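Local coordinates for protein disulfide isomerase (Pseudomonas aeruginosa, PDB 4N30) that probably acts as a thiol-disulfide oxidoreductase of the DsbA subfamily, built on the thioredoxin fold, at residues 53-58 and 190-195. Numbering follows the deposited sequence. Where two conformers were deposited one is given.
Sequences KARWTI and DNQTGR
Arg55 and Asp190 form a side-on salt bridge, in which two guanidinium nitrogens each take a different carboxylate oxygen. Arg55 NE lies 2.9 Å from Asp190 OD1, which sits almost in the guanidinium plane, while Arg55 NH2 reaches the syn lone pair of Asp190 OD2. The two planes nevertheless stand 44° apart. OD1 also accepts the backbone N of Gln192, closing an Asx turn, so the carboxylate that holds the arginine also shapes its own loop. Trp56 NE1 adds a weak hydrogen bond of 3.2 Å to Asp190 OD2. Arg55 O receives Asn191 N at 2.8 Å, next to the antiparallel, non-hydrogen-bonded pair of Trp56 and Asp190. Here, at one end of the central sheet of the thioredoxin fold, the start of strand 56-62 meets the turn joining the antiparallel strands 185-190 and 196-200. Around the polar core, the Gln192 amide stacks on one guanidinium face, its plane 28° from that of the guanidinium, and Trp56 CZ2 lies over the centre of the opposite face. Arg55 CG lies over the centre of the indole, and the bend at chi2 (103°) then carries the chain on to bring NE to the carboxylate. Trp56 CD1 rests 3.5 Å from Asp190 CA, and the indole also touches Ile212 and Ala216 of helix 205-216.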
ATOM      1  N   LYS A  53     -13.577   7.814  -6.896  1.00 20.28           N
ATOM      2  CA  LYS A  53     -14.964   7.351  -6.918  0.50 22.60           C
ATOM      3  C   LYS A  53     -15.089   5.979  -7.545  1.00 22.19           C
ATOM      4  O   LYS A  53     -16.197   5.517  -7.844  1.00 20.95           O
ATOM      5  CB  LYS A  53     -15.875   8.355  -7.629  0.50 25.10           C
ATOM      6  CG  LYS A  53     -15.840   9.764  -7.064  0.50 26.91           C
ATOM      7  CD  LYS A  53     -16.011   9.797  -5.560  0.50 26.43           C
ATOM      8  CE  LYS A  53     -15.570  11.150  -5.000  0.50 30.84           C
ATOM      9  NZ  LYS A  53     -16.536  12.178  -5.477  0.50 35.87           N
ATOM     10  N   ALA A  54     -13.957   5.252  -7.716  1.00 18.41           N
ATOM     11  CA  ALA A  54     -14.013   3.905  -8.284  1.00 17.11           C
ATOM     12  C   ALA A  54     -14.974   3.005  -7.478  1.00 14.04           C
ATOM     13  O   ALA A  54     -15.029   2.996  -6.247  1.00 16.02           O
ATOM     14  CB  ALA A  54     -12.608   3.284  -8.364  1.00 15.86           C
ATOM     15  N   ARG A  55     -15.687   2.225  -8.298  1.00 14.77           N
ATOM     16  CA  ARG A  55     -16.590   1.228  -7.735  1.00 14.88           C
ATOM     17  C   ARG A  55     -15.839   0.157  -6.839  1.00 13.68           C
ATOM     18  O   ARG A  55     -16.377  -0.173  -5.773  1.00 15.19           O
ATOM     19  CB  ARG A  55     -17.365   0.507  -8.837  1.00 16.47           C
ATOM     20  CG  ARG A  55     -18.113  -0.690  -8.291  1.00 20.21           C
ATOM     21  CD  ARG A  55     -19.532  -0.560  -8.086  1.00 23.18           C
ATOM     22  NE  ARG A  55     -20.096  -1.890  -7.761  1.00 18.32           N
ATOM     23  CZ  ARG A  55     -20.987  -2.601  -8.463  1.00 19.98           C
ATOM     24  NH1 ARG A  55     -21.390  -2.197  -9.674  1.00 22.85           N
ATOM     25  NH2 ARG A  55     -21.447  -3.741  -7.929  1.00 18.33           N
ATOM     26  N   TRP A  56     -14.687  -0.365  -7.295  1.00 13.02           N
ATOM     27  CA  TRP A  56     -14.028  -1.419  -6.483  1.00 12.57           C
ATOM     28  C   TRP A  56     -12.716  -0.841  -6.047  1.00 12.73           C
ATOM     29  O   TRP A  56     -12.035  -0.092  -6.782  1.00 14.03           O
ATOM     30  CB  TRP A  56     -13.746  -2.633  -7.365  1.00 13.65           C
ATOM     31  CG  TRP A  56     -15.050  -3.322  -7.709  1.00 13.17           C
ATOM     32  CD1 TRP A  56     -15.816  -4.110  -6.930  1.00 13.74           C
ATOM     33  CD2 TRP A  56     -15.720  -3.195  -8.974  1.00 14.56           C
ATOM     34  NE1 TRP A  56     -16.970  -4.546  -7.640  1.00 14.25           N
ATOM     35  CE2 TRP A  56     -16.933  -4.005  -8.888  1.00 13.35           C
ATOM     36  CE3 TRP A  56     -15.431  -2.552 -10.189  1.00 13.90           C
ATOM     37  CZ2 TRP A  56     -17.842  -4.115  -9.949  1.00 13.85           C
ATOM     38  CZ3 TRP A  56     -16.331  -2.749 -11.292  1.00 15.23           C
ATOM     39  CH2 TRP A  56     -17.508  -3.509 -11.139  1.00 15.29           C
ATOM     40  N   THR A  57     -12.314  -1.202  -4.837  1.00 12.71           N
ATOM     41  CA  THR A  57     -11.004  -0.771  -4.284  1.00 11.73           C
ATOM     42  C   THR A  57     -10.194  -2.042  -3.991  1.00 12.38           C
ATOM     43  O   THR A  57     -10.669  -2.931  -3.247  1.00 12.31           O
ATOM     44  CB  THR A  57     -11.206  -0.100  -2.993  1.00 12.44           C
ATOM     45  OG1 THR A  57     -11.781   1.207  -3.241  1.00 12.69           O
ATOM     46  CG2 THR A  57      -9.826   0.182  -2.207  1.00 13.80           C
ATOM     47  N   ILE A  58      -8.994  -2.101  -4.554  1.00 11.41           N
ATOM     48  CA  ILE A  58      -7.997  -3.142  -4.197  1.00 10.86           C
ATOM     49  C   ILE A  58      -7.161  -2.639  -3.033  1.00 10.18           C
ATOM     50  O   ILE A  58      -6.411  -1.619  -3.231  1.00 11.20           O
ATOM     51  CB  ILE A  58      -7.081  -3.470  -5.351  1.00 11.56           C
ATOM     52  CG1 ILE A  58      -7.857  -4.033  -6.574  1.00 13.19           C
ATOM     53  CG2 ILE A  58      -5.982  -4.439  -4.909  1.00 12.04           C
ATOM     54  CD1 ILE A  58      -7.063  -4.189  -7.875  1.00 15.00           C
ATOM     55  N   ASP A 190     -16.102  -4.064  -2.875  1.00 13.51           N
ATOM     56  CA  ASP A 190     -17.077  -3.371  -3.721  1.00 13.04           C
ATOM     57  C   ASP A 190     -17.720  -2.229  -2.915  1.00 12.34           C
ATOM     58  O   ASP A 190     -18.325  -2.453  -1.886  1.00 13.78           O
ATOM     59  CB  ASP A 190     -18.153  -4.427  -4.093  1.00 13.94           C
ATOM     60  CG  ASP A 190     -19.170  -3.924  -5.053  1.00 14.18           C
ATOM     61  OD1 ASP A 190     -19.466  -2.680  -5.033  1.00 16.24           O
ATOM     62  OD2 ASP A 190     -19.638  -4.675  -5.894  1.00 14.14           O
ATOM     63  N   ASN A 191     -17.359  -1.001  -3.331  1.00 13.34           N
ATOM     64  CA  ASN A 191     -17.775   0.185  -2.591  1.00 15.08           C
ATOM     65  C   ASN A 191     -19.307   0.435  -2.660  1.00 15.28           C
ATOM     66  O   ASN A 191     -19.802   1.267  -1.886  1.00 20.87           O
ATOM     67  CB  ASN A 191     -16.969   1.374  -3.099  1.00 15.61           C
ATOM     68  CG  ASN A 191     -15.485   1.227  -2.786  1.00 15.33           C
ATOM     69  OD1 ASN A 191     -14.674   1.472  -3.676  1.00 17.31           O
ATOM     70  ND2 ASN A 191     -15.187   0.906  -1.553  1.00 16.42           N
ATOM     71  N   GLN A 192     -19.971  -0.194  -3.594  1.00 14.13           N
ATOM     72  CA  GLN A 192     -21.448  -0.069  -3.743  1.00 14.92           C
ATOM     73  C   GLN A 192     -22.137  -0.963  -2.744  1.00 15.95           C
ATOM     74  O   GLN A 192     -23.220  -0.595  -2.201  1.00 18.70           O
ATOM     75  CB  GLN A 192     -21.813  -0.368  -5.171  1.00 17.39           C
ATOM     76  CG  GLN A 192     -23.315  -0.150  -5.515  1.00 21.87           C
ATOM     77  CD  GLN A 192     -23.494  -0.506  -6.983  1.00 21.55           C
ATOM     78  OE1 GLN A 192     -22.942   0.153  -7.835  1.00 26.08           O
ATOM     79  NE2 GLN A 192     -24.220  -1.610  -7.266  1.00 26.22           N
ATOM     80  N   THR A 193     -21.615  -2.150  -2.458  1.00 12.74           N
ATOM     81  CA  THR A 193     -22.355  -3.165  -1.649  1.00 13.66           C
ATOM     82  C   THR A 193     -21.703  -3.415  -0.308  1.00 14.50           C
ATOM     83  O   THR A 193     -22.336  -4.042   0.558  1.00 15.11           O
ATOM     84  CB  THR A 193     -22.415  -4.520  -2.401  1.00 13.08           C
ATOM     85  OG1 THR A 193     -21.052  -5.036  -2.405  1.00 13.65           O
ATOM     86  CG2 THR A 193     -22.901  -4.413  -3.770  1.00 12.86           C
ATOM     87  N   GLY A 194     -20.442  -3.034  -0.156  1.00 15.32           N
ATOM     88  CA  GLY A 194     -19.733  -3.379   1.033  1.00 16.29           C
ATOM     89  C   GLY A 194     -19.080  -4.763   1.060  1.00 15.53           C
ATOM     90  O   GLY A 194     -18.340  -5.032   2.010  1.00 16.95           O
ATOM     91  N   ARG A 195     -19.342  -5.625   0.073  1.00 14.24           N
ATOM     92  CA  ARG A 195     -18.803  -6.959   0.114  1.00 13.41           C
ATOM     93  C   ARG A 195     -17.288  -6.870  -0.232  1.00 13.59           C
ATOM     94  O   ARG A 195     -16.843  -6.021  -1.042  1.00 13.56           O
ATOM     95  CB  ARG A 195     -19.549  -7.732  -0.979  1.00 14.00           C
ATOM     96  CG  ARG A 195     -19.350  -9.227  -0.987  1.00 14.98           C
ATOM     97  CD  ARG A 195     -20.151  -9.893  -2.064  1.00 16.25           C
ATOM     98  NE  ARG A 195     -20.108 -11.314  -1.930  1.00 16.25           N
ATOM     99  CZ  ARG A 195     -20.645 -12.073  -2.851  1.00 19.23           C
ATOM    100  NH1 ARG A 195     -21.301 -11.571  -3.920  1.00 17.01           N
ATOM    101  NH2 ARG A 195     -20.655 -13.404  -2.602  1.00 22.20           N
TER